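ESX-1 secretion system protein EccA1 (Mycobacterium tuberculosis, PDB 4F3V) is an ATPase of the ESX-1 type VII secretion system, here its N-terminal TPR domain, and may power export of virulence factors such as EsxA and EsxB. Local coordinates at residues 166-171 against 200-205; 13-18 against 27-32; 146-151 against 267-272; 211-216 against 252-257; 38-43 against 61-66. All coordinates share one frame; numbering follows the deposited sequence.

From the N terminus, interaction 2 comes first, closing the short loop between helices 2-17 and 22-35. Interaction 5 follows in series, joining the start of helix 40-48 to the turn after helix 54-62; the two touch where Ile32 and Phe29 pack on Ala42. Interaction 3 then closes the longest loop, from the end of helix 134-147 to the tail at the end of this construct, and encloses both interaction 1 and interaction 4. These two are in series: 166-171 meets the loop before helix 207-221, and that helix in turn meets the segment 252-257. Trp151 packs on Thr257, linking interactions 3 and 4. Interactions 2 and 4 lie on opposite sides of the chain's centre, their centres about 45 Å apart.

Interaction 1: residues 166-171 against 200-205; sequences DKFLAG and SPAGEA
Phe168, in the first turn of helix 167-183, lays its ring against Pro201 and Ala202 of the type I beta turn from Ser200 to Gly203. Ala202 CA sits over one face, 4.2 Å from the centroid of the Phe168 ring, a CH-pi contact. Ala205 CB meets the ring at its edge, 3.9 Å from Phe168 CZ, and Pro201 O comes within 3.3 Å of Phe168 CE2 at a slant. With CG anti to the backbone N (chi1 -179°), Phe168 swings its ring from the helix flank to the loop. Beside it, Ala202 CB rests 3.4 Å from Phe168 O, and Ser200 OG lies 3.4 Å from Gly171 CA, a close approach to a residue without a side chain. Behind this shell, Asp166 caps the helix by accepting from Leu169 N, while Ser200 OG accepts from Ala202 N in an ST turn and also bonds with Ala197 O. Ile94 adds to the packing on Phe168 and Ala205. The segments thus meet by van der Waals and CH-pi contacts, while Asp166 and Ser200 use their side chains to shape the local backbone.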
# COMPACT_ATOMS: atom_id res chain seq x y z
N ASP A 166 -12.57 11.44 -0.86
CA ASP A 166 -11.83 11.07 0.31
C ASP A 166 -10.62 12.01 0.40
O ASP A 166 -9.69 11.90 -0.39
CB ASP A 166 -11.43 9.61 0.13
CG ASP A 166 -10.68 9.04 1.29
OD1 ASP A 166 -10.17 9.85 2.09
OD2 ASP A 166 -10.60 7.79 1.39
N LYS A 167 -10.67 12.96 1.34
CA LYS A 167 -9.64 13.98 1.44
C LYS A 167 -8.31 13.44 1.97
O LYS A 167 -7.26 14.01 1.69
CB LYS A 167 -10.09 15.19 2.27
CG LYS A 167 -11.16 16.04 1.58
CD LYS A 167 -11.05 17.53 1.91
CE LYS A 167 -12.42 18.18 1.87
NZ LYS A 167 -12.35 19.65 2.09
N PHE A 168 -8.38 12.35 2.74
CA PHE A 168 -7.18 11.66 3.16
C PHE A 168 -6.48 11.12 1.92
O PHE A 168 -5.29 11.35 1.72
CB PHE A 168 -7.49 10.52 4.15
CG PHE A 168 -6.27 9.79 4.63
CD1 PHE A 168 -5.72 8.76 3.88
CD2 PHE A 168 -5.64 10.17 5.82
CE1 PHE A 168 -4.57 8.10 4.31
CE2 PHE A 168 -4.50 9.51 6.25
CZ PHE A 168 -3.97 8.48 5.49
N LEU A 169 -7.22 10.38 1.11
CA LEU A 169 -6.65 9.74 -0.06
C LEU A 169 -6.24 10.77 -1.14
O LEU A 169 -5.24 10.58 -1.82
CB LEU A 169 -7.62 8.70 -0.62
CG LEU A 169 -7.05 7.30 -0.94
CD1 LEU A 169 -6.08 6.75 0.12
CD2 LEU A 169 -8.20 6.31 -1.06
N ALA A 170 -7.00 11.86 -1.25
CA ALA A 170 -6.60 13.00 -2.11
C ALA A 170 -5.25 13.59 -1.68
O ALA A 170 -4.38 13.90 -2.51
CB ALA A 170 -7.69 14.07 -2.12
N GLY A 171 -5.07 13.68 -0.37
CA GLY A 171 -3.79 14.07 0.22
C GLY A 171 -2.67 13.10 -0.10
O GLY A 171 -1.58 13.53 -0.51
N SER A 200 -2.26 18.16 4.45
CA SER A 200 -3.47 17.38 4.27
C SER A 200 -3.60 16.39 5.41
O SER A 200 -2.66 16.23 6.17
CB SER A 200 -3.39 16.61 2.94
OG SER A 200 -2.59 15.44 3.06
N PRO A 201 -4.75 15.68 5.49
CA PRO A 201 -4.89 14.62 6.50
C PRO A 201 -3.94 13.43 6.32
O PRO A 201 -3.81 12.63 7.25
CB PRO A 201 -6.34 14.15 6.32
CG PRO A 201 -7.02 15.22 5.55
CD PRO A 201 -5.97 15.82 4.68
N ALA A 202 -3.31 13.29 5.15
CA ALA A 202 -2.33 12.22 4.90
C ALA A 202 -0.88 12.59 5.30
O ALA A 202 0.04 11.75 5.18
CB ALA A 202 -2.39 11.80 3.41
N GLY A 203 -0.67 13.83 5.74
CA GLY A 203 0.68 14.33 6.03
C GLY A 203 1.47 13.50 7.04
O GLY A 203 2.67 13.25 6.86
N GLU A 204 0.79 13.05 8.09
CA GLU A 204 1.41 12.22 9.10
C GLU A 204 1.73 10.81 8.58
O GLU A 204 2.84 10.32 8.75
CB GLU A 204 0.57 12.18 10.39
CG GLU A 204 1.06 11.17 11.42
CD GLU A 204 0.60 11.49 12.86
OE1 GLU A 204 -0.60 11.31 13.18
OE2 GLU A 204 1.44 11.92 13.70
N ALA A 205 0.75 10.18 7.92
CA ALA A 205 0.94 8.83 7.38
C ALA A 205 2.08 8.78 6.36
O ALA A 205 2.74 7.76 6.25
CB ALA A 205 -0.33 8.30 6.74

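Interaction 2: residues 13-18 against 27-32; sequences SAVSML and DLFTEI
Phe29 and Leu28 both turn CG anti to their own carbonyl carbon (chi1 near -68° in each), which directs both side chains to Ala14; their successive positions on helix 22-35 bring them to it from different directions. The Phe29 ring lies under the Ala14 methyl, which sits over the middle of one face: Ala14 CB lies 3.5 Å from the ring centroid and only 14° off the ring normal, a CH-pi contact. Two other side chains meet the ring at its edge. Val15 CG2 is 4.1 Å from Phe29 CZ, and Leu18 CD2 is 4.4 Å from Phe29 CE2. Leu28 takes the other flank of Ala14. Its CB touches the methyl, with 3.7 Å between Leu28 CB and Ala14 CB, while the CD1 branch lies 3.6 Å from Ala14 N and also brushes Ser13 CB. Ala14 is thus held between the leucine and the phenylalanine. Arg46 and Cys49 add to the surroundings of Phe29. Near the contact, Ser25 OG bonds to Ala14 O, and a salt bridge between Arg6 and Glu31 also joins the two helices. Their short segments run nearly antiparallel, at 159° with axes 9.3 Å apart, the antiparallel helical hairpin of which TPR-like alpha-helical domains are built.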
# COMPACT_ATOMS: atom_id res chain seq x y z
N SER A 13 -15.45 -19.64 17.40
CA SER A 13 -14.52 -19.66 18.53
C SER A 13 -13.35 -18.74 18.25
O SER A 13 -12.93 -18.02 19.15
CB SER A 13 -14.03 -21.10 18.82
OG SER A 13 -15.11 -21.88 19.31
N ALA A 14 -12.82 -18.78 17.03
CA ALA A 14 -11.66 -17.96 16.70
C ALA A 14 -11.99 -16.47 16.91
O ALA A 14 -11.19 -15.73 17.45
CB ALA A 14 -11.15 -18.21 15.27
N VAL A 15 -13.16 -16.04 16.47
CA VAL A 15 -13.53 -14.65 16.60
C VAL A 15 -13.73 -14.29 18.07
O VAL A 15 -13.31 -13.23 18.48
CB VAL A 15 -14.77 -14.30 15.77
CG1 VAL A 15 -15.19 -12.85 16.04
CG2 VAL A 15 -14.45 -14.53 14.28
N SER A 16 -14.33 -15.17 18.84
CA SER A 16 -14.53 -14.91 20.28
C SER A 16 -13.20 -14.80 21.03
O SER A 16 -13.11 -14.12 22.02
CB SER A 16 -15.34 -16.02 20.92
OG SER A 16 -16.69 -15.94 20.49
N MET A 17 -12.20 -15.53 20.55
CA MET A 17 -10.91 -15.61 21.20
C MET A 17 -10.04 -14.38 20.88
O MET A 17 -9.03 -14.16 21.55
CB MET A 17 -10.22 -16.90 20.72
CG MET A 17 -8.80 -17.11 21.18
SD MET A 17 -8.85 -17.79 22.83
CE MET A 17 -9.76 -19.27 22.30
N LEU A 18 -10.43 -13.57 19.89
CA LEU A 18 -9.58 -12.46 19.42
C LEU A 18 -9.17 -11.46 20.50
O LEU A 18 -8.01 -11.09 20.57
CB LEU A 18 -10.21 -11.70 18.25
CG LEU A 18 -10.08 -12.32 16.87
CD1 LEU A 18 -10.94 -11.55 15.91
CD2 LEU A 18 -8.64 -12.39 16.40
N ASP A 27 -4.45 -20.20 15.59
CA ASP A 27 -4.43 -21.66 15.54
C ASP A 27 -5.75 -22.13 14.95
O ASP A 27 -5.76 -23.05 14.14
CB ASP A 27 -4.29 -22.30 16.93
CG ASP A 27 -2.91 -22.15 17.54
OD1 ASP A 27 -1.91 -21.99 16.79
OD2 ASP A 27 -2.83 -22.22 18.79
N LEU A 28 -6.85 -21.50 15.36
CA LEU A 28 -8.17 -21.92 14.93
C LEU A 28 -8.45 -21.54 13.48
O LEU A 28 -8.98 -22.35 12.73
CB LEU A 28 -9.26 -21.35 15.84
CG LEU A 28 -9.29 -21.86 17.29
CD1 LEU A 28 -10.31 -21.10 18.10
CD2 LEU A 28 -9.58 -23.35 17.34
N PHE A 29 -8.14 -20.30 13.09
CA PHE A 29 -8.29 -19.90 11.69
C PHE A 29 -7.41 -20.79 10.79
O PHE A 29 -7.81 -21.16 9.69
CB PHE A 29 -7.91 -18.44 11.48
CG PHE A 29 -8.86 -17.44 12.08
CD1 PHE A 29 -10.22 -17.45 11.76
CD2 PHE A 29 -8.40 -16.46 12.91
CE1 PHE A 29 -11.08 -16.50 12.27
CE2 PHE A 29 -9.26 -15.51 13.43
CZ PHE A 29 -10.61 -15.52 13.12
N THR A 30 -6.24 -21.18 11.28
CA THR A 30 -5.32 -22.02 10.52
C THR A 30 -5.86 -23.44 10.39
O THR A 30 -5.72 -24.06 9.35
CB THR A 30 -3.92 -22.00 11.16
OG1 THR A 30 -3.44 -20.65 11.10
CG2 THR A 30 -2.95 -22.93 10.43
N GLU A 31 -6.48 -23.94 11.46
CA GLU A 31 -7.13 -25.23 11.40
C GLU A 31 -8.22 -25.23 10.30
O GLU A 31 -8.33 -26.20 9.57
CB GLU A 31 -7.75 -25.54 12.75
CG GLU A 31 -8.39 -26.91 12.87
CD GLU A 31 -7.39 -28.03 12.99
OE1 GLU A 31 -6.18 -27.79 13.00
OE2 GLU A 31 -7.84 -29.18 13.08
N ILE A 32 -8.97 -24.13 10.19
CA ILE A 32 -9.99 -24.03 9.12
C ILE A 32 -9.36 -24.09 7.73
O ILE A 32 -9.75 -24.94 6.90
CB ILE A 32 -10.86 -22.77 9.25
CG1 ILE A 32 -11.65 -22.82 10.57
CG2 ILE A 32 -11.77 -22.62 8.02
CD1 ILE A 32 -12.14 -21.47 11.02

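Interaction 3: residues 146-151 against 267-272; sequences GAAERW and DPWDPG. With SO4 (sulfate ion), chain F.
A Schellman motif ends helix 134-147, and directly after it Arg150 reaches across to the tail at the end of this construct in a cation-pi contact with Trp269. Arg150 CZ stands 4.2 Å from the centroid of the six-membered ring of Trp269, close to the ring normal. NH1 leads, with Arg150 NH1 3.3 Å from Trp269 CE2, because the guanidinium is tilted by 58° to the indole and does not stack flat. A bend at chi3 (67°) folds the arginine over the ring, and Pro268 CB covers one guanidinium face. Outward, a sulfate, probably from the crystallisation liquor, accepts from NH1 and NH2; the shortest of these bonds joins Arg150 NH1 to sulfate O2 at 2.8 Å. NE pairs with Asp153, so the cation is shared between anions and an aromatic face. Ala148 CB meets the indole in its plane, 3.4 Å from Trp269 CE3, and Glu149 crosses Pro271 at about a right angle, with OE1 3.6 Å from Pro271 CB. Arg265 ties the backbones further by bonding to Ala148 O, Glu149 O and Pro268 O. On the tail side, a type I beta turn from Asp267 to Asp270, braced by the Asx turn of Asp267, presents the tryptophan to the Schellman-capped helix end.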
# COMPACT_ATOMS: atom_id res chain seq x y z
N GLY A 146 4.27 3.20 -8.99
CA GLY A 146 5.36 3.78 -8.18
C GLY A 146 6.39 2.73 -7.83
O GLY A 146 7.60 2.99 -7.87
N ALA A 147 5.90 1.52 -7.49
CA ALA A 147 6.78 0.41 -7.15
C ALA A 147 7.74 0.09 -8.30
O ALA A 147 8.91 -0.22 -8.07
CB ALA A 147 6.00 -0.83 -6.71
N ALA A 148 7.25 0.25 -9.53
CA ALA A 148 8.03 -0.00 -10.75
C ALA A 148 8.74 1.25 -11.28
O ALA A 148 9.27 1.26 -12.42
CB ALA A 148 7.10 -0.58 -11.84
N GLU A 149 8.71 2.33 -10.49
CA GLU A 149 9.31 3.63 -10.90
C GLU A 149 8.76 4.16 -12.23
O GLU A 149 9.47 4.83 -13.01
CB GLU A 149 10.84 3.54 -10.94
CG GLU A 149 11.43 3.13 -9.60
CD GLU A 149 12.95 2.96 -9.59
OE1 GLU A 149 13.66 3.60 -10.37
OE2 GLU A 149 13.44 2.18 -8.76
N ARG A 150 7.47 3.93 -12.45
CA ARG A 150 6.79 4.42 -13.62
C ARG A 150 6.14 5.77 -13.30
O ARG A 150 4.91 5.87 -13.15
CB ARG A 150 5.79 3.38 -14.10
CG ARG A 150 6.50 2.21 -14.77
CD ARG A 150 5.53 1.12 -15.20
NE ARG A 150 4.63 1.54 -16.27
CZ ARG A 150 3.96 0.70 -17.07
NH1 ARG A 150 4.06 -0.62 -16.93
NH2 ARG A 150 3.19 1.19 -18.03
N TRP A 151 6.98 6.79 -13.15
CA TRP A 151 6.54 8.05 -12.56
C TRP A 151 5.54 8.80 -13.39
O TRP A 151 4.64 9.40 -12.83
CB TRP A 151 7.73 8.94 -12.23
CG TRP A 151 8.71 8.21 -11.36
CD1 TRP A 151 10.01 7.84 -11.67
CD2 TRP A 151 8.47 7.67 -10.01
NE1 TRP A 151 10.58 7.15 -10.62
CE2 TRP A 151 9.72 7.02 -9.60
CE3 TRP A 151 7.42 7.72 -9.12
CZ2 TRP A 151 9.86 6.41 -8.35
CZ3 TRP A 151 7.55 7.09 -7.89
CH2 TRP A 151 8.76 6.46 -7.50
N ASP A 267 11.61 -3.14 -20.95
CA ASP A 267 10.48 -3.65 -20.18
C ASP A 267 10.01 -2.52 -19.27
O ASP A 267 10.72 -2.16 -18.34
CB ASP A 267 10.94 -4.84 -19.37
CG ASP A 267 9.87 -5.36 -18.39
OD1 ASP A 267 8.75 -4.80 -18.28
OD2 ASP A 267 10.18 -6.35 -17.72
N PRO A 268 8.82 -1.95 -19.53
CA PRO A 268 8.31 -0.80 -18.80
C PRO A 268 8.31 -1.02 -17.27
O PRO A 268 8.42 -0.07 -16.53
CB PRO A 268 6.86 -0.65 -19.28
CG PRO A 268 6.67 -1.60 -20.38
CD PRO A 268 7.92 -2.38 -20.62
N TRP A 269 8.18 -2.28 -16.83
CA TRP A 269 8.18 -2.60 -15.39
C TRP A 269 9.55 -2.62 -14.76
O TRP A 269 9.66 -2.75 -13.54
CB TRP A 269 7.51 -3.94 -15.18
CG TRP A 269 6.04 -3.96 -15.53
CD1 TRP A 269 5.40 -4.74 -16.52
CD2 TRP A 269 4.96 -3.18 -14.92
NE1 TRP A 269 4.04 -4.51 -16.54
CE2 TRP A 269 3.71 -3.57 -15.61
CE3 TRP A 269 4.90 -2.24 -13.90
CZ2 TRP A 269 2.48 -3.03 -15.27
CZ3 TRP A 269 3.64 -1.70 -13.58
CH2 TRP A 269 2.46 -2.09 -14.25
N ASP A 270 10.60 -2.52 -15.57
CA ASP A 270 11.98 -2.69 -15.11
C ASP A 270 12.82 -1.41 -15.35
O ASP A 270 13.27 -1.15 -16.47
CB ASP A 270 12.63 -3.89 -15.81
CG ASP A 270 14.04 -4.20 -15.30
OD1 ASP A 270 14.53 -3.53 -14.37
OD2 ASP A 270 14.68 -5.13 -15.82
N PRO A 271 13.03 -0.63 -14.28
CA PRO A 271 13.81 0.58 -14.38
C PRO A 271 15.25 0.33 -14.84
O PRO A 271 15.87 1.25 -15.38
CB PRO A 271 13.83 1.13 -12.95
CG PRO A 271 12.82 0.36 -12.20
CD PRO A 271 12.63 -0.94 -12.90
N GLY A 272 15.75 -0.89 -14.64
CA GLY A 272 17.08 -1.26 -15.10
C GLY A 272 17.21 -1.47 -16.60
O GLY A 272 18.31 -1.64 -17.08
S SO4 F . 2.05 -1.73 -19.58
O1 SO4 F . 2.42 -0.76 -20.64
O2 SO4 F . 3.30 -2.29 -19.01
O3 SO4 F . 1.21 -1.04 -18.55
O4 SO4 F . 1.28 -2.85 -20.15

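Interaction 4: residues 211-216 against 252-257; sequences AWYLAM and YRLKTT
Met216 and Leu254 form the centre of this contact, Met216 CB lying 4.0 Å from Leu254 CB as the two side chains pass at a slant. The methionine chain is bent at chi2 (-58°), which brings its sulfur beside the passing backbone: Met216 SD is 3.8 Å from Leu254 N. With CG anti to the carbonyl carbon (chi1 -72°), Met216 CG lies over one face of the Trp212 indole, toward its rim. Leu254 extends CD1 to Tyr213, where it lies 4.1 Å from Tyr213 CE1. Here the extended segment 252-257, between helices 241-248 and 259-263, runs along the side of helix 207-221 in this all-helical part of the TPR-type domain. Trp212 and Tyr252 meet at the far end of the contact. Their planes stand at 86°, and Tyr252 CE1 touches the indole edge 3.7 Å from Trp212 CH2. Lys242 has a cation-pi contact with Trp212, and Ala246 packs against both aromatics. On the helix itself, Trp212 CD1 sits over the middle of the Tyr213 ring. Polar contact between the segments passes through a water, which donates to Met216 O and accepts from Leu254 N at 3.0 Å, while Arg219 bonds to Tyr252 O.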
# COMPACT_ATOMS: atom_id res chain seq x y z
N ALA A 211 9.32 14.11 3.79
CA ALA A 211 10.59 14.75 4.23
C ALA A 211 11.78 14.29 3.39
O ALA A 211 12.61 15.09 3.00
CB ALA A 211 10.84 14.48 5.71
N TRP A 212 11.84 12.99 3.10
CA TRP A 212 12.92 12.45 2.29
C TRP A 212 13.01 13.07 0.93
O TRP A 212 14.07 13.49 0.50
CB TRP A 212 12.77 10.93 2.13
CG TRP A 212 13.81 10.33 1.24
CD1 TRP A 212 13.65 9.87 -0.08
CD2 TRP A 212 15.20 10.04 1.58
NE1 TRP A 212 14.83 9.37 -0.56
CE2 TRP A 212 15.80 9.43 0.40
CE3 TRP A 212 15.98 10.23 2.73
CZ2 TRP A 212 17.14 9.05 0.37
CZ3 TRP A 212 17.32 9.83 2.69
CH2 TRP A 212 17.89 9.26 1.53
N TYR A 213 11.89 13.13 0.23
CA TYR A 213 11.90 13.67 -1.12
C TYR A 213 12.04 15.19 -1.14
O TYR A 213 12.65 15.73 -2.07
CB TYR A 213 10.69 13.15 -1.92
CG TYR A 213 10.92 11.73 -2.41
CD1 TYR A 213 11.78 11.46 -3.48
CD2 TYR A 213 10.31 10.66 -1.79
CE1 TYR A 213 12.02 10.16 -3.92
CE2 TYR A 213 10.54 9.35 -2.23
CZ TYR A 213 11.38 9.11 -3.29
OH TYR A 213 11.61 7.82 -3.72
N LEU A 214 11.51 15.88 -0.13
CA LEU A 214 11.81 17.32 0.01
C LEU A 214 13.31 17.50 0.18
O LEU A 214 13.89 18.39 -0.45
CB LEU A 214 11.07 17.97 1.19
CG LEU A 214 9.59 18.36 1.03
CD1 LEU A 214 8.95 18.70 2.39
CD2 LEU A 214 9.47 19.55 0.05
N ALA A 215 13.94 16.70 1.04
CA ALA A 215 15.39 16.83 1.30
C ALA A 215 16.16 16.58 0.03
O ALA A 215 17.09 17.34 -0.31
CB ALA A 215 15.86 15.89 2.41
N MET A 216 15.80 15.52 -0.68
CA MET A 216 16.47 15.20 -1.95
C MET A 216 16.28 16.31 -2.99
O MET A 216 17.23 16.67 -3.68
CB MET A 216 15.99 13.86 -2.49
CG MET A 216 16.49 12.65 -1.71
SD MET A 216 18.29 12.49 -1.58
CE MET A 216 18.59 12.80 0.15
N TYR A 252 25.41 12.21 -1.54
CA TYR A 252 24.27 11.29 -1.60
C TYR A 252 23.08 12.00 -2.26
O TYR A 252 22.45 12.86 -1.64
CB TYR A 252 23.89 10.81 -0.19
CG TYR A 252 22.96 9.61 -0.13
CD1 TYR A 252 21.68 9.68 -0.67
CD2 TYR A 252 23.36 8.42 0.49
CE1 TYR A 252 20.85 8.58 -0.60
CE2 TYR A 252 22.52 7.33 0.56
CZ TYR A 252 21.27 7.42 0.01
OH TYR A 252 20.42 6.35 0.08
N ARG A 253 22.77 11.62 -3.50
CA ARG A 253 21.69 12.28 -4.26
C ARG A 253 20.72 11.31 -4.88
O ARG A 253 21.07 10.16 -5.15
CB ARG A 253 22.25 13.13 -5.39
CG ARG A 253 23.34 14.06 -4.94
CD ARG A 253 23.57 15.21 -5.88
NE ARG A 253 24.26 16.29 -5.15
CZ ARG A 253 24.10 17.58 -5.40
NH1 ARG A 253 23.28 17.98 -6.38
NH2 ARG A 253 24.76 18.48 -4.67
N LEU A 254 19.51 11.80 -5.09
CA LEU A 254 18.48 11.08 -5.82
C LEU A 254 18.90 10.90 -7.29
O LEU A 254 19.28 11.87 -7.94
CB LEU A 254 17.18 11.88 -5.75
CG LEU A 254 15.96 11.26 -6.37
CD1 LEU A 254 15.67 9.94 -5.67
CD2 LEU A 254 14.80 12.26 -6.34
N LYS A 255 18.84 9.68 -7.80
CA LYS A 255 19.10 9.44 -9.22
C LYS A 255 17.78 9.63 -9.92
O LYS A 255 16.82 8.97 -9.57
CB LYS A 255 19.66 8.04 -9.46
CG LYS A 255 20.94 7.79 -8.69
CD LYS A 255 21.65 6.49 -9.07
CE LYS A 255 22.72 6.14 -8.05
NZ LYS A 255 23.46 4.91 -8.46
N THR A 256 17.68 10.56 -10.85
CA THR A 256 16.39 10.88 -11.44
C THR A 256 16.29 10.28 -12.83
O THR A 256 17.28 9.85 -13.39
CB THR A 256 16.13 12.40 -11.48
OG1 THR A 256 17.21 13.02 -12.19
CG2 THR A 256 15.98 12.99 -10.04
N THR A 257 15.08 10.24 -13.37
CA THR A 257 14.83 9.79 -14.73
C THR A 257 13.98 10.84 -15.45
O THR A 257 13.77 11.96 -14.94
CB THR A 257 14.19 8.38 -14.73
OG1 THR A 257 14.12 7.85 -16.07
CG2 THR A 257 12.80 8.40 -14.11
O HOH W 1 19.28 14.67 -4.35

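Interaction 5: residues 38-43 against 61-66; sequences SACDAW and WYSRRN
Ser38 O is gripped by two donors, Asn66 ND2 from across the contact and Cys40 N from its own segment. They arrive from opposite faces of the carbonyl plane. The hydrogen bond from the Asn66 amide is short and nearly straight, 2.8 Å from Asn66 ND2 to Ser38 O with an angle of 172° at the hydrogen, and the oxygen lies in the amide plane of Asn66. Cys40 N closes an inverse gamma turn centred on Ala39, the N-cap of helix 40-48. Ser63 packs into the same corner. Its CB is 3.3 Å from Ser38 O, and its hydroxyl, set between the backbone N and the carbonyl carbon (chi1 64°), lies 3.2 Å from Cys40 CA. That hydroxyl is bonded to Arg59 O, one turn back on helix 54-62. Cys40 CB fits against Ser63 OG and also meets Asn66 CB at 4.1 Å, while its SG passes near the backbone of Arg64. A water adds a further link, donating to Asn66 O at 2.8 Å and accepting from Asp41 N in the first turn of helix 40-48. Asp41 reaches further on, its carboxylate bonding to Gly68 N and Ser71 OG. Asn66 thus joins the two segments directly through its side-chain amide and, by way of a water, through its backbone carbonyl, so that polar backbone groups around the start of one helix are met by the 3-10 turn that follows helix 54-62.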
# COMPACT_ATOMS: atom_id res chain seq x y z
N SER A 38 -10.25 -22.91 0.51
CA SER A 38 -11.11 -21.89 -0.08
C SER A 38 -11.86 -21.02 0.92
O SER A 38 -12.66 -20.20 0.52
CB SER A 38 -12.11 -22.62 -0.96
OG SER A 38 -11.39 -23.21 -2.03
N ALA A 39 -11.60 -21.20 2.22
CA ALA A 39 -12.32 -20.48 3.27
C ALA A 39 -11.74 -19.07 3.41
O ALA A 39 -10.97 -18.77 4.33
CB ALA A 39 -12.26 -21.22 4.61
N CYS A 40 -12.13 -18.22 2.49
CA CYS A 40 -11.74 -16.81 2.45
C CYS A 40 -11.78 -16.12 3.81
O CYS A 40 -10.79 -15.54 4.24
CB CYS A 40 -12.65 -16.08 1.47
SG CYS A 40 -12.20 -14.35 1.20
N ASP A 41 -12.89 -16.24 4.53
CA ASP A 41 -13.04 -15.57 5.84
C ASP A 41 -11.98 -15.99 6.87
O ASP A 41 -11.56 -15.17 7.68
CB ASP A 41 -14.45 -15.80 6.43
CG ASP A 41 -15.54 -15.19 5.57
OD1 ASP A 41 -15.21 -14.43 4.61
OD2 ASP A 41 -16.72 -15.44 5.86
N ALA A 42 -11.54 -17.23 6.82
CA ALA A 42 -10.48 -17.70 7.71
C ALA A 42 -9.08 -17.19 7.31
O ALA A 42 -8.24 -16.94 8.17
CB ALA A 42 -10.51 -19.23 7.83
N TRP A 43 -8.82 -17.06 6.01
CA TRP A 43 -7.60 -16.39 5.56
C TRP A 43 -7.56 -14.96 6.05
O TRP A 43 -6.52 -14.51 6.53
CB TRP A 43 -7.42 -16.44 4.05
CG TRP A 43 -7.17 -17.82 3.50
CD1 TRP A 43 -8.06 -18.60 2.78
CD2 TRP A 43 -5.97 -18.63 3.65
NE1 TRP A 43 -7.50 -19.81 2.47
CE2 TRP A 43 -6.24 -19.88 2.98
CE3 TRP A 43 -4.75 -18.45 4.27
CZ2 TRP A 43 -5.31 -20.90 2.92
CZ3 TRP A 43 -3.82 -19.48 4.21
CH2 TRP A 43 -4.09 -20.68 3.54
N TRP A 61 -7.44 -13.49 -1.68
CA TRP A 61 -7.81 -13.00 -3.00
C TRP A 61 -8.34 -14.09 -3.92
O TRP A 61 -9.37 -13.92 -4.60
CB TRP A 61 -6.61 -12.32 -3.63
CG TRP A 61 -6.76 -12.09 -5.10
CD1 TRP A 61 -6.09 -12.75 -6.14
CD2 TRP A 61 -7.66 -11.17 -5.76
NE1 TRP A 61 -6.51 -12.29 -7.35
CE2 TRP A 61 -7.44 -11.33 -7.19
CE3 TRP A 61 -8.59 -10.27 -5.32
CZ2 TRP A 61 -8.15 -10.60 -8.13
CZ3 TRP A 61 -9.30 -9.53 -6.29
CH2 TRP A 61 -9.07 -9.69 -7.66
N TYR A 62 -7.63 -15.21 -3.97
CA TYR A 62 -8.00 -16.34 -4.84
C TYR A 62 -9.39 -16.90 -4.49
O TYR A 62 -10.13 -17.30 -5.37
CB TYR A 62 -6.93 -17.43 -4.73
CG TYR A 62 -7.06 -18.56 -5.72
CD1 TYR A 62 -6.40 -18.51 -6.96
CD2 TYR A 62 -7.81 -19.70 -5.42
CE1 TYR A 62 -6.53 -19.57 -7.88
CE2 TYR A 62 -7.92 -20.76 -6.31
CZ TYR A 62 -7.29 -20.69 -7.54
OH TYR A 62 -7.43 -21.75 -8.44
N SER A 63 -9.73 -16.90 -3.20
CA SER A 63 -11.02 -17.39 -2.72
C SER A 63 -12.07 -16.28 -2.47
O SER A 63 -13.08 -16.49 -1.77
CB SER A 63 -10.80 -18.22 -1.43
OG SER A 63 -10.30 -17.44 -0.38
N ARG A 64 -11.85 -15.11 -3.07
CA ARG A 64 -12.70 -13.95 -2.84
C ARG A 64 -14.21 -14.15 -3.10
O ARG A 64 -15.05 -13.49 -2.48
CB ARG A 64 -12.21 -12.77 -3.68
CG ARG A 64 -12.33 -12.97 -5.18
CD ARG A 64 -11.60 -11.88 -5.94
NE ARG A 64 -11.64 -12.10 -7.38
CZ ARG A 64 -10.83 -12.89 -8.07
NH1 ARG A 64 -9.89 -13.61 -7.47
NH2 ARG A 64 -10.96 -12.95 -9.38
N ARG A 65 -14.58 -15.08 -3.98
CA ARG A 65 -16.00 -15.38 -4.17
C ARG A 65 -16.66 -16.00 -2.96
O ARG A 65 -17.89 -16.06 -2.91
CB ARG A 65 -16.20 -16.30 -5.36
CG ARG A 65 -15.98 -15.62 -6.67
CD ARG A 65 -16.21 -16.67 -7.76
NE ARG A 65 -16.58 -16.08 -9.02
CZ ARG A 65 -16.84 -16.83 -10.10
NH1 ARG A 65 -16.73 -18.17 -10.03
NH2 ARG A 65 -17.16 -16.24 -11.23
N ASN A 66 -15.86 -16.46 -2.00
CA ASN A 66 -16.39 -17.03 -0.77
C ASN A 66 -16.40 -16.05 0.39
O ASN A 66 -16.73 -16.42 1.51
CB ASN A 66 -15.62 -18.29 -0.38
CG ASN A 66 -15.71 -19.40 -1.43
OD1 ASN A 66 -16.66 -19.46 -2.18
ND2 ASN A 66 -14.69 -20.30 -1.47
O HOH W 2 -15.50 -17.66 3.64